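Local coordinates for protein carboxyvinyl-carboxyphosphonate phosphorylmutase (PDB 4IQD) that belongs to the phosphoenolpyruvate phosphomutase family, which has a TIM-barrel fold, and holds pyruvic acid in a pocket of the barrel, at residues R108-M113 against E155-L160; E145-I150 against N182-A187; D190-E195 against V210-L215; L214-T219 against Q238-P243. All coordinates share one frame; numbering follows the deposited sequence.

Contact 1 (R108-M113 against E155-L160); sequences RTAVEM and EVAPSL
Ala110 and Val111 of helix 103-115 form a small apolar seam with Val156, Ala157 and Leu160, where helix 143-156 ends and the chain turns back toward the barrel wall. The backbones come close between two alanines: Ala110 CB and Ala157 CB lie 4.0 Å apart, and the single methyl of each lets the CA atoms approach to 6.1 Å. To one side, two valines meet methyl to methyl, with Val111 CG2 3.5 Å from Val156 CG1. The branch that reaches across from Val156 is the one opposite its backbone N (chi1 -176°), whereas Val111 uses the methyl lying beside its own N; the two side chains meet at a slant. To the other side, Leu160 sends CD2 toward the helix, 3.9 Å from Ala110 O and 4.4 Å from CB of the selenomethionine Met113, whose longer end then leads off elsewhere. The turn that delivers Leu160 is a type I beta turn, closed by Leu160 N bonding to Ala157 O at 3.2 Å. Pro158 suits its second position because the ring already fixes phi at -71°. Val114 of helix 103-115 also packs on Ala157 and Leu160. Helix 74-88 touches Met113 through Ala78, Gln14 of helix 14-26 lies against Leu160, and strand 161-166 starts immediately after the turn.

Contact 2 (E145-I150 against N182-A187); sequences ELVQKI and NAYVKA
Tyr184 OH is held by two groups, hydrogen-bonding to Arg180 NH1 and Asp125 OD2, while the ring behind it lies against Leu146 and Ile150 of the adjacent helix. The two polar partners keep the buried hydroxyl satisfied and limit how far the ring can swing. Leu146 covers one face: its CD2 sits 3.4 Å above the ring plane, over the centre and only 11° off the normal, a well-centred CH-pi contact. With CG placed opposite the backbone N (chi1 -173°), the leucine lies across the tyrosine at about a right angle, and its CB approaches CE1 of Tyr184 at 3.6 Å. Ile150 meets the root of the same side chain, its CD1 3.6 Å from Tyr184 CB. Val147 CG2 comes to the ring edge, 4.2 Å from Tyr184 CD1. A turn further on, Ala187 fits between two branched residues, with its CB 4.1 Å from Val147 CG1 and 4.0 Å from Ile150 CG2. A methyl is enough there, because Ala187 lies close to the Val147 backbone, its CB 4.0 Å from Val147 O. The axes of the short helical segments are 8.9 Å apart and cross at -22°. Branched and aromatic side chains thus fill the inner part of the interface. Beneath the pair lies the barrel sheet: Ile150 rests on Ile162 of strand 161-166, Leu146 on Ile123 of strand 120-124, and Tyr184 on Ala164 and Thr166, so helices 143-156 and 174-187 stand side by side on the outside of these strands.

Contact 3 (D190-E195 against V210-L215); sequences DAIFPE and VNAPLL
Ile192 pairs with Leu214 in a single backbone bridge between segments running in the same sense: Ile192 N donates to Pro213 O at 3.0 Å, and Leu215 N donates to Ile192 O at 2.8 Å. Prolines suit both ends. Pro213 needs only its carbonyl here, and its CD packs against Asp190 O. Pro194 has no N-H with which to prolong the pairing, and instead sets its CD 3.3 Å from Leu215 O. On the outer side, the branched Ile192 is enclosed by small apolar groups. Its CG1 lies 4.2 Å from both Ala212 CB and Val210 CG1, while Leu214 CD2 reaches back to within 3.7 Å of Ile192 CB. Phe206 of helix 200-209 adds to this cluster, touching Ile192, Pro194 and Leu214. On the inner side, Leu215 lays CD2 over one face of the Phe193 ring, 4.0 Å above the plane and shifted toward the rim. The phenyl group is carried there by a first torsion of 175°, which sets CG opposite the backbone N. The bridge joins strand 191-194 to the lead-in of strand 215-217. With helix 200-209 between the strands this is a beta-alpha-beta crossover, and the join continues the barrel wall from one strand to the next, as between successive strands of a TIM barrel, with Phe193 facing the region where pyruvic acid binds.

Contact 4 (L214-T219 against Q238-P243); sequences LLANMT and QMVIYP
Ile241 reaches from its strand under the neighbouring one, toward Leu215 and Asn217. Its CB stands 4.2 Å from Ala216 O and carries CG1 into the crowded position between backbone N and carbonyl carbon (chi1 59°), 3.4 Å from the same oxygen. The CG2 branch points to Leu215 CD2, 4.0 Å away. At the tip, CD1 settles 3.6 Å from that same Leu215 CD2 and approaches Asn217 OD1, which has no hydrogen-bonding partner anywhere in the model; its close neighbours across the contact are carbons, Ile241 CD1 and Pro243 CG, the latter at 3.2 Å. Ile241 N bonds to Ala216 O at 2.9 Å and Met218 N to Ile241 O at 2.8 Å, parallel pairing that is straight at the first and bent at the second. The strands belong to a beta-alpha-beta unit of the TIM barrel: strand 215-217, helix 229-234, strand 239-242. Leu215, Asn217, Met239 and Ile241 share one face, where the flexible selenomethionine Met239 crosses Leu215 at a slant, CG against CG. Ala216 and Val240 share the other, with Phe232 of helix 229-234 over the alanine, whose small size suits that covered spot. At the start of the pair a water accepts from Leu214 N and Gln238 NE2. At its far end Thr219 and Pro243 line the pyruvic acid pocket. Thr219 OG1 is hydrogen-bonded to Arg248 NH2, and Arg277 of the second subunit packs on Thr219.

The four contacts follow the barrel wall from outer helices to pocket. Contacts 1 and 2 share helix 143-156, using its C-terminal end and its N-terminal half, with centres about 15 Å apart. Contact 2 leads into contact 3, since helix 174-187 precedes strand 191-194, and Val185 CG2 packs on Ala212 CB at 3.8 Å. Contacts 3 and 4 share Leu214 and Leu215, and Phe193 CZ touches Asn217 CB at 3.4 Å. Pyruvic acid lies at this end: about 3 Å from the side chain of Pro243 in contact 4, and a bound pyruvic acid is about 5 Å from that of Phe193 in contact 3.

Contact 1 (R108-M113 against E155-L160)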
loop_
_atom_site.group_PDB
_atom_site.type_symbol
_atom_site.label_atom_id
_atom_site.label_comp_id
_atom_site.label_asym_id
_atom_site.label_seq_id
_atom_site.Cartn_x
_atom_site.Cartn_y
_atom_site.Cartn_z
ATOM N N ARG A 108 -16.204 9.930 -17.518
ATOM C CA ARG A 108 -16.462 9.655 -16.106
ATOM C C ARG A 108 -15.164 9.565 -15.310
ATOM O O ARG A 108 -15.089 10.020 -14.168
ATOM C CB ARG A 108 -17.284 8.372 -15.935
ATOM C CG ARG A 108 -17.108 7.702 -14.579
ATOM C CD ARG A 108 -18.437 7.345 -13.936
ATOM N NE ARG A 108 -18.262 6.860 -12.569
ATOM C CZ ARG A 108 -18.537 5.623 -12.168
ATOM N NH1 ARG A 108 -18.342 5.278 -10.901
ATOM N NH2 ARG A 108 -19.013 4.731 -13.027
ATOM N N THR A 109 -14.147 8.968 -15.921
ATOM C CA THR A 109 -12.830 8.891 -15.312
ATOM C C THR A 109 -12.329 10.293 -14.988
ATOM O O THR A 109 -11.781 10.533 -13.914
ATOM C CB THR A 109 -11.833 8.173 -16.239
ATOM O OG1 THR A 109 -12.227 6.804 -16.382
ATOM C CG2 THR A 109 -10.428 8.227 -15.666
ATOM N N ALA A 110 -12.552 11.221 -15.915
ATOM C CA ALA A 110 -12.138 12.608 -15.743
ATOM C C ALA A 110 -12.819 13.262 -14.548
ATOM O O ALA A 110 -12.186 14.001 -13.798
ATOM C CB ALA A 110 -12.408 13.408 -17.010
ATOM N N VAL A 111 -14.106 12.994 -14.372
ATOM C CA VAL A 111 -14.845 13.569 -13.255
ATOM C C VAL A 111 -14.342 13.008 -11.937
ATOM O O VAL A 111 -14.138 13.747 -10.977
ATOM C CB VAL A 111 -16.347 13.278 -13.355
ATOM C CG1 VAL A 111 -17.090 13.959 -12.220
ATOM C CG2 VAL A 111 -16.885 13.740 -14.690
ATOM N N GLU A 112 -14.148 11.694 -11.900
ATOM C CA GLU A 112 -13.692 11.016 -10.693
ATOM C C GLU A 112 -12.331 11.523 -10.242
ATOM O O GLU A 112 -12.062 11.620 -9.049
ATOM C CB GLU A 112 -13.633 9.506 -10.913
ATOM C CG GLU A 112 -14.985 8.842 -11.083
ATOM C CD GLU A 112 -14.861 7.362 -11.384
ATOM O OE1 GLU A 112 -13.849 6.968 -11.998
ATOM O OE2 GLU A 112 -15.769 6.596 -11.000
HETATM N N MSE A 113 -11.469 11.844 -11.201
HETATM C CA MSE A 113 -10.143 12.357 -10.877
HETATM C C MSE A 113 -10.215 13.789 -10.346
HETATM O O MSE A 113 -9.476 14.160 -9.439
HETATM C CB MSE A 113 -9.216 12.270 -12.091
HETATM C CG MSE A 113 -8.984 10.844 -12.588
HETATM SE SE MSE A 113 -8.204 9.646 -11.251
HETATM C CE MSE A 113 -8.679 7.939 -12.054
ATOM N N GLU A 155 -13.702 18.740 -22.458
ATOM C CA GLU A 155 -15.104 19.106 -22.381
ATOM C C GLU A 155 -15.653 19.013 -20.961
ATOM O O GLU A 155 -16.246 19.963 -20.452
ATOM C CB GLU A 155 -15.933 18.226 -23.312
ATOM C CG GLU A 155 -17.412 18.535 -23.253
ATOM C CD GLU A 155 -17.697 20.007 -23.462
ATOM O OE1 GLU A 155 -17.113 20.596 -24.396
ATOM O OE2 GLU A 155 -18.498 20.577 -22.688
ATOM N N VAL A 156 -15.453 17.865 -20.326
ATOM C CA VAL A 156 -16.061 17.607 -19.026
ATOM C C VAL A 156 -15.217 18.150 -17.877
ATOM O O VAL A 156 -15.749 18.566 -16.849
ATOM C CB VAL A 156 -16.326 16.101 -18.819
ATOM C CG1 VAL A 156 -17.047 15.863 -17.511
ATOM C CG2 VAL A 156 -17.151 15.553 -19.964
ATOM N N ALA A 157 -13.901 18.162 -18.060
ATOM C CA ALA A 157 -12.989 18.566 -16.995
ATOM C C ALA A 157 -11.907 19.522 -17.483
ATOM O O ALA A 157 -10.751 19.125 -17.631
ATOM C CB ALA A 157 -12.354 17.337 -16.367
ATOM N N PRO A 158 -12.270 20.791 -17.721
ATOM C CA PRO A 158 -11.308 21.759 -18.262
ATOM C C PRO A 158 -10.241 22.143 -17.245
ATOM O O PRO A 158 -9.250 22.772 -17.607
ATOM C CB PRO A 158 -12.180 22.978 -18.590
ATOM C CG PRO A 158 -13.595 22.476 -18.571
ATOM C CD PRO A 158 -13.605 21.384 -17.554
ATOM N N SER A 159 -10.443 21.766 -15.986
ATOM C CA SER A 159 -9.502 22.101 -14.925
ATOM C C SER A 159 -8.426 21.033 -14.784
ATOM O O SER A 159 -7.591 21.094 -13.889
ATOM C CB SER A 159 -10.243 22.277 -13.598
ATOM O OG SER A 159 -11.068 21.157 -13.326
ATOM N N LEU A 160 -8.451 20.058 -15.684
ATOM C CA LEU A 160 -7.541 18.923 -15.617
ATOM C C LEU A 160 -6.399 19.052 -16.621
ATOM O O LEU A 160 -6.626 19.142 -17.827
ATOM C CB LEU A 160 -8.312 17.628 -15.871
ATOM C CG LEU A 160 -7.926 16.402 -15.046
ATOM C CD1 LEU A 160 -7.952 16.718 -13.556
ATOM C CD2 LEU A 160 -8.868 15.258 -15.362
#

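Contact 2 (E145-I150 against N182-A187)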
loop_
_atom_site.group_PDB
_atom_site.type_symbol
_atom_site.label_atom_id
_atom_site.label_comp_id
_atom_site.label_asym_id
_atom_site.label_seq_id
_atom_site.Cartn_x
_atom_site.Cartn_y
_atom_site.Cartn_z
ATOM N N GLU A 145 -8.868 8.446 -32.603
ATOM C CA GLU A 145 -9.419 7.726 -31.471
ATOM C C GLU A 145 -9.000 8.356 -30.145
ATOM O O GLU A 145 -9.819 8.507 -29.242
ATOM C CB GLU A 145 -9.005 6.258 -31.536
ATOM C CG GLU A 145 -10.118 5.282 -31.202
ATOM C CD GLU A 145 -9.828 3.875 -31.696
ATOM O OE1 GLU A 145 -9.354 3.731 -32.848
ATOM O OE2 GLU A 145 -10.068 2.917 -30.929
ATOM N N LEU A 146 -7.731 8.739 -30.032
ATOM C CA LEU A 146 -7.265 9.424 -28.830
ATOM C C LEU A 146 -7.701 10.882 -28.838
ATOM O O LEU A 146 -8.013 11.449 -27.793
ATOM C CB LEU A 146 -5.745 9.338 -28.676
ATOM C CG LEU A 146 -5.266 9.908 -27.333
ATOM C CD1 LEU A 146 -5.970 9.205 -26.183
ATOM C CD2 LEU A 146 -3.763 9.826 -27.160
ATOM N N VAL A 147 -7.717 11.477 -30.025
ATOM C CA VAL A 147 -8.111 12.869 -30.194
ATOM C C VAL A 147 -9.483 13.123 -29.590
ATOM O O VAL A 147 -9.676 14.080 -28.843
ATOM C CB VAL A 147 -8.107 13.271 -31.685
ATOM C CG1 VAL A 147 -9.045 14.446 -31.944
ATOM C CG2 VAL A 147 -6.690 13.597 -32.139
ATOM N N GLN A 148 -10.430 12.249 -29.903
ATOM C CA GLN A 148 -11.776 12.366 -29.366
ATOM C C GLN A 148 -11.791 12.213 -27.849
ATOM O O GLN A 148 -12.498 12.939 -27.151
ATOM C CB GLN A 148 -12.686 11.334 -30.012
ATOM C CG GLN A 148 -12.895 11.568 -31.488
ATOM C CD GLN A 148 -13.673 10.453 -32.137
ATOM O OE1 GLN A 148 -13.573 9.296 -31.732
ATOM N NE2 GLN A 148 -14.463 10.794 -33.146
ATOM N N LYS A 149 -11.003 11.272 -27.341
ATOM C CA LYS A 149 -10.904 11.058 -25.904
ATOM C C LYS A 149 -10.367 12.291 -25.183
ATOM O O LYS A 149 -10.845 12.647 -24.109
ATOM C CB LYS A 149 -10.028 9.847 -25.593
ATOM C CG LYS A 149 -10.698 8.518 -25.877
ATOM C CD LYS A 149 -9.899 7.364 -25.302
ATOM C CE LYS A 149 -10.719 6.086 -25.293
ATOM N NZ LYS A 149 -10.014 4.965 -24.615
ATOM N N ILE A 150 -9.370 12.937 -25.779
ATOM C CA ILE A 150 -8.797 14.146 -25.207
ATOM C C ILE A 150 -9.836 15.260 -25.197
ATOM O O ILE A 150 -9.982 15.980 -24.210
ATOM C CB ILE A 150 -7.543 14.585 -25.983
ATOM C CG1 ILE A 150 -6.441 13.532 -25.831
ATOM C CG2 ILE A 150 -7.053 15.934 -25.502
ATOM C CD1 ILE A 150 -5.204 13.803 -26.653
ATOM N N ASN A 182 1.522 16.100 -32.125
ATOM C CA ASN A 182 1.003 17.427 -32.437
ATOM C C ASN A 182 -0.514 17.449 -32.586
ATOM O O ASN A 182 -1.151 18.482 -32.385
ATOM C CB ASN A 182 1.666 17.987 -33.696
ATOM C CG ASN A 182 3.095 18.436 -33.455
ATOM O OD1 ASN A 182 3.432 18.932 -32.381
ATOM N ND2 ASN A 182 3.946 18.262 -34.462
ATOM N N ALA A 183 -1.086 16.305 -32.942
ATOM C CA ALA A 183 -2.532 16.185 -33.054
ATOM C C ALA A 183 -3.156 16.186 -31.671
ATOM O O ALA A 183 -4.142 16.878 -31.422
ATOM C CB ALA A 183 -2.903 14.919 -33.793
ATOM N N TYR A 184 -2.566 15.407 -30.773
ATOM C CA TYR A 184 -3.054 15.296 -29.410
ATOM C C TYR A 184 -2.968 16.649 -28.712
ATOM O O TYR A 184 -3.822 16.994 -27.898
ATOM C CB TYR A 184 -2.237 14.264 -28.634
ATOM C CG TYR A 184 -2.242 12.865 -29.220
ATOM C CD1 TYR A 184 -3.260 12.434 -30.061
ATOM C CD2 TYR A 184 -1.224 11.971 -28.917
ATOM C CE1 TYR A 184 -3.256 11.149 -30.587
ATOM C CE2 TYR A 184 -1.211 10.691 -29.437
ATOM C CZ TYR A 184 -2.226 10.284 -30.270
ATOM O OH TYR A 184 -2.204 9.007 -30.783
ATOM N N VAL A 185 -1.934 17.412 -29.050
ATOM C CA VAL A 185 -1.731 18.737 -28.475
ATOM C C VAL A 185 -2.829 19.704 -28.898
ATOM O O VAL A 185 -3.422 20.385 -28.066
ATOM C CB VAL A 185 -0.364 19.325 -28.872
ATOM C CG1 VAL A 185 -0.266 20.781 -28.441
ATOM C CG2 VAL A 185 0.758 18.508 -28.260
ATOM N N LYS A 186 -3.109 19.760 -30.196
ATOM C CA LYS A 186 -4.149 20.652 -30.684
ATOM C C LYS A 186 -5.519 20.204 -30.186
ATOM O O LYS A 186 -6.456 20.997 -30.117
ATOM C CB LYS A 186 -4.127 20.737 -32.211
ATOM C CG LYS A 186 -5.180 19.907 -32.912
ATOM C CD LYS A 186 -5.360 20.391 -34.338
ATOM C CE LYS A 186 -5.661 21.884 -34.362
ATOM N NZ LYS A 186 -5.799 22.414 -35.747
ATOM N N ALA A 187 -5.623 18.928 -29.830
ATOM C CA ALA A 187 -6.870 18.374 -29.326
ATOM C C ALA A 187 -7.106 18.816 -27.887
ATOM O O ALA A 187 -8.238 18.820 -27.408
ATOM C CB ALA A 187 -6.857 16.856 -29.428
#

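Contact 3 (D190-E195 against V210-L215)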
loop_
_atom_site.group_PDB
_atom_site.type_symbol
_atom_site.label_atom_id
_atom_site.label_comp_id
_atom_site.label_asym_id
_atom_site.label_seq_id
_atom_site.Cartn_x
_atom_site.Cartn_y
_atom_site.Cartn_z
ATOM N N ASP A 190 -1.759 19.077 -22.844
ATOM C CA ASP A 190 -0.888 20.159 -22.401
ATOM C C ASP A 190 0.577 19.738 -22.403
ATOM O O ASP A 190 1.473 20.574 -22.290
ATOM C CB ASP A 190 -1.292 20.620 -21.002
ATOM C CG ASP A 190 -2.785 20.845 -20.872
ATOM O OD1 ASP A 190 -3.298 21.803 -21.485
ATOM O OD2 ASP A 190 -3.447 20.068 -20.153
ATOM N N ALA A 191 0.811 18.435 -22.533
ATOM C CA ALA A 191 2.160 17.881 -22.465
ATOM C C ALA A 191 2.224 16.522 -23.152
ATOM O O ALA A 191 1.210 15.837 -23.272
ATOM C CB ALA A 191 2.605 17.763 -21.012
ATOM N N ILE A 192 3.418 16.131 -23.590
ATOM C CA ILE A 192 3.592 14.851 -24.274
ATOM C C ILE A 192 4.594 13.913 -23.589
ATOM O O ILE A 192 5.671 14.328 -23.165
ATOM C CB ILE A 192 3.989 15.041 -25.754
ATOM C CG1 ILE A 192 2.910 15.825 -26.500
ATOM C CG2 ILE A 192 4.187 13.704 -26.433
ATOM C CD1 ILE A 192 1.579 15.105 -26.581
ATOM N N PHE A 193 4.203 12.646 -23.485
ATOM C CA PHE A 193 5.042 11.564 -22.990
ATOM C C PHE A 193 5.364 10.692 -24.209
ATOM O O PHE A 193 4.559 9.849 -24.601
ATOM C CB PHE A 193 4.244 10.791 -21.925
ATOM C CG PHE A 193 4.923 9.550 -21.371
ATOM C CD1 PHE A 193 6.136 9.079 -21.852
ATOM C CD2 PHE A 193 4.307 8.845 -20.348
ATOM C CE1 PHE A 193 6.707 7.937 -21.332
ATOM C CE2 PHE A 193 4.880 7.707 -19.820
ATOM C CZ PHE A 193 6.077 7.253 -20.313
ATOM N N PRO A 194 6.551 10.890 -24.808
ATOM C CA PRO A 194 6.989 10.108 -25.965
ATOM C C PRO A 194 7.745 8.860 -25.536
ATOM O O PRO A 194 8.954 8.923 -25.309
ATOM C CB PRO A 194 7.944 11.065 -26.692
ATOM C CG PRO A 194 8.209 12.213 -25.727
ATOM C CD PRO A 194 7.567 11.877 -24.419
ATOM N N GLU A 195 7.041 7.740 -25.433
ATOM C CA GLU A 195 7.655 6.506 -24.962
ATOM C C GLU A 195 8.773 6.002 -25.870
ATOM O O GLU A 195 8.603 5.869 -27.086
ATOM C CB GLU A 195 6.603 5.413 -24.760
ATOM C CG GLU A 195 7.185 4.007 -24.602
ATOM C CD GLU A 195 7.880 3.782 -23.268
ATOM O OE1 GLU A 195 7.771 4.648 -22.376
ATOM O OE2 GLU A 195 8.531 2.728 -23.110
ATOM N N VAL A 210 7.654 19.458 -31.757
ATOM C CA VAL A 210 6.404 19.339 -31.007
ATOM C C VAL A 210 6.175 20.540 -30.080
ATOM O O VAL A 210 7.041 20.889 -29.279
ATOM C CB VAL A 210 6.363 18.026 -30.196
ATOM C CG1 VAL A 210 5.121 17.972 -29.323
ATOM C CG2 VAL A 210 6.414 16.824 -31.129
ATOM N N ASN A 211 4.998 21.155 -30.184
ATOM C CA ASN A 211 4.688 22.370 -29.427
ATOM C C ASN A 211 4.101 22.129 -28.032
ATOM O O ASN A 211 2.998 22.581 -27.727
ATOM C CB ASN A 211 3.754 23.280 -30.233
ATOM C CG ASN A 211 2.451 22.595 -30.607
ATOM O OD1 ASN A 211 2.438 21.427 -30.994
ATOM N ND2 ASN A 211 1.344 23.320 -30.484
ATOM N N ALA A 212 4.854 21.436 -27.187
ATOM C CA ALA A 212 4.398 21.093 -25.845
ATOM C C ALA A 212 5.579 20.741 -24.957
ATOM O O ALA A 212 6.621 20.323 -25.449
ATOM C CB ALA A 212 3.423 19.924 -25.897
ATOM N N PRO A 213 5.423 20.917 -23.638
ATOM C CA PRO A 213 6.419 20.389 -22.705
ATOM C C PRO A 213 6.484 18.874 -22.823
ATOM O O PRO A 213 5.478 18.245 -23.145
ATOM C CB PRO A 213 5.854 20.774 -21.338
ATOM C CG PRO A 213 4.992 21.955 -21.603
ATOM C CD PRO A 213 4.395 21.722 -22.954
ATOM N N LEU A 214 7.652 18.295 -22.575
ATOM C CA LEU A 214 7.812 16.856 -22.713
ATOM C C LEU A 214 8.128 16.190 -21.385
ATOM O O LEU A 214 8.785 16.775 -20.526
ATOM C CB LEU A 214 8.896 16.532 -23.742
ATOM C CG LEU A 214 8.656 17.089 -25.146
ATOM C CD1 LEU A 214 9.699 16.563 -26.107
ATOM C CD2 LEU A 214 7.258 16.754 -25.633
ATOM N N LEU A 215 7.643 14.961 -21.238
ATOM C CA LEU A 215 7.867 14.152 -20.051
ATOM C C LEU A 215 8.864 13.051 -20.373
ATOM O O LEU A 215 8.816 12.459 -21.450
ATOM C CB LEU A 215 6.541 13.535 -19.596
ATOM C CG LEU A 215 6.400 12.736 -18.295
ATOM C CD1 LEU A 215 4.939 12.686 -17.931
ATOM C CD2 LEU A 215 6.938 11.319 -18.403
#

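Contact 4 (L214-T219 against Q238-P243)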
loop_
_atom_site.group_PDB
_atom_site.type_symbol
_atom_site.label_atom_id
_atom_site.label_comp_id
_atom_site.label_asym_id
_atom_site.label_seq_id
_atom_site.Cartn_x
_atom_site.Cartn_y
_atom_site.Cartn_z
ATOM N N LEU A 214 7.652 18.295 -22.575
ATOM C CA LEU A 214 7.812 16.856 -22.713
ATOM C C LEU A 214 8.128 16.190 -21.385
ATOM O O LEU A 214 8.785 16.775 -20.526
ATOM C CB LEU A 214 8.896 16.532 -23.742
ATOM C CG LEU A 214 8.656 17.089 -25.146
ATOM C CD1 LEU A 214 9.699 16.563 -26.107
ATOM C CD2 LEU A 214 7.258 16.754 -25.633
ATOM N N LEU A 215 7.643 14.961 -21.238
ATOM C CA LEU A 215 7.867 14.152 -20.051
ATOM C C LEU A 215 8.864 13.051 -20.373
ATOM O O LEU A 215 8.816 12.459 -21.450
ATOM C CB LEU A 215 6.541 13.535 -19.596
ATOM C CG LEU A 215 6.400 12.736 -18.295
ATOM C CD1 LEU A 215 4.939 12.686 -17.931
ATOM C CD2 LEU A 215 6.938 11.319 -18.403
ATOM N N ALA A 216 9.759 12.778 -19.432
ATOM C CA ALA A 216 10.703 11.679 -19.560
ATOM C C ALA A 216 10.333 10.586 -18.570
ATOM O O ALA A 216 10.019 10.868 -17.418
ATOM C CB ALA A 216 12.113 12.165 -19.310
ATOM N N ASN A 217 10.364 9.341 -19.027
ATOM C CA ASN A 217 10.012 8.197 -18.193
ATOM C C ASN A 217 11.239 7.495 -17.631
ATOM O O ASN A 217 11.834 6.655 -18.304
ATOM C CB ASN A 217 9.199 7.195 -19.013
ATOM C CG ASN A 217 8.782 5.975 -18.211
ATOM O OD1 ASN A 217 8.695 6.016 -16.982
ATOM N ND2 ASN A 217 8.509 4.881 -18.910
HETATM N N MSE A 218 11.617 7.827 -16.403
HETATM C CA MSE A 218 12.752 7.148 -15.794
HETATM C C MSE A 218 12.438 5.904 -14.987
HETATM O O MSE A 218 12.677 5.852 -13.784
HETATM C CB MSE A 218 13.642 8.097 -15.006
HETATM C CG MSE A 218 14.748 8.664 -15.854
HETATM SE SE MSE A 218 16.259 7.462 -16.207
HETATM C CE MSE A 218 15.475 6.042 -17.262
ATOM N N THR A 219 11.924 4.893 -15.673
ATOM C CA THR A 219 11.656 3.616 -15.043
ATOM C C THR A 219 12.884 2.721 -15.200
ATOM O O THR A 219 13.579 2.776 -16.213
ATOM C CB THR A 219 10.393 2.959 -15.629
ATOM O OG1 THR A 219 10.093 1.756 -14.913
ATOM C CG2 THR A 219 10.573 2.656 -17.105
ATOM N N GLN A 238 10.982 18.810 -19.544
ATOM C CA GLN A 238 10.603 19.750 -18.497
ATOM C C GLN A 238 10.008 19.053 -17.279
ATOM O O GLN A 238 9.653 19.696 -16.293
ATOM C CB GLN A 238 9.643 20.795 -19.061
ATOM C CG GLN A 238 10.195 21.473 -20.300
ATOM C CD GLN A 238 9.223 22.433 -20.936
ATOM O OE1 GLN A 238 8.560 23.209 -20.250
ATOM N NE2 GLN A 238 9.131 22.388 -22.259
HETATM N N MSE A 239 9.906 17.731 -17.352
HETATM C CA MSE A 239 9.476 16.936 -16.213
HETATM C C MSE A 239 9.919 15.496 -16.415
HETATM O O MSE A 239 10.071 15.039 -17.548
HETATM C CB MSE A 239 7.961 17.017 -16.028
HETATM C CG MSE A 239 7.169 16.031 -16.864
HETATM SE SE MSE A 239 5.269 16.454 -16.939
HETATM C CE MSE A 239 5.345 17.854 -18.291
ATOM N N VAL A 240 10.141 14.787 -15.315
ATOM C CA VAL A 240 10.593 13.406 -15.384
ATOM C C VAL A 240 9.981 12.574 -14.268
ATOM O O VAL A 240 9.944 12.994 -13.113
ATOM C CB VAL A 240 12.135 13.308 -15.345
ATOM C CG1 VAL A 240 12.700 14.175 -14.238
ATOM C CG2 VAL A 240 12.582 11.865 -15.190
ATOM N N ILE A 241 9.492 11.392 -14.626
ATOM C CA ILE A 241 8.849 10.511 -13.665
ATOM C C ILE A 241 9.726 9.323 -13.272
ATOM O O ILE A 241 10.514 8.819 -14.071
ATOM C CB ILE A 241 7.502 9.986 -14.195
ATOM C CG1 ILE A 241 7.708 9.218 -15.496
ATOM C CG2 ILE A 241 6.528 11.135 -14.411
ATOM C CD1 ILE A 241 6.441 8.624 -16.053
ATOM N N TYR A 242 9.575 8.897 -12.023
ATOM C CA TYR A 242 10.223 7.701 -11.505
ATOM C C TYR A 242 9.101 6.818 -10.964
ATOM O O TYR A 242 8.886 6.742 -9.756
ATOM C CB TYR A 242 11.227 8.071 -10.408
ATOM C CG TYR A 242 12.221 9.138 -10.831
ATOM C CD1 TYR A 242 13.471 8.796 -11.329
ATOM C CD2 TYR A 242 11.903 10.489 -10.740
ATOM C CE1 TYR A 242 14.378 9.765 -11.723
ATOM C CE2 TYR A 242 12.802 11.465 -11.134
ATOM C CZ TYR A 242 14.036 11.096 -11.623
ATOM O OH TYR A 242 14.932 12.063 -12.013
ATOM N N PRO A 243 8.376 6.153 -11.878
ATOM C CA PRO A 243 7.035 5.597 -11.664
ATOM C C PRO A 243 6.937 4.447 -10.674
ATOM O O PRO A 243 6.002 4.416 -9.874
ATOM C CB PRO A 243 6.640 5.085 -13.058
ATOM C CG PRO A 243 7.578 5.735 -14.002
ATOM C CD PRO A 243 8.847 5.903 -13.249
HETATM O O HOH W 1 9.695 19.995 -23.097
#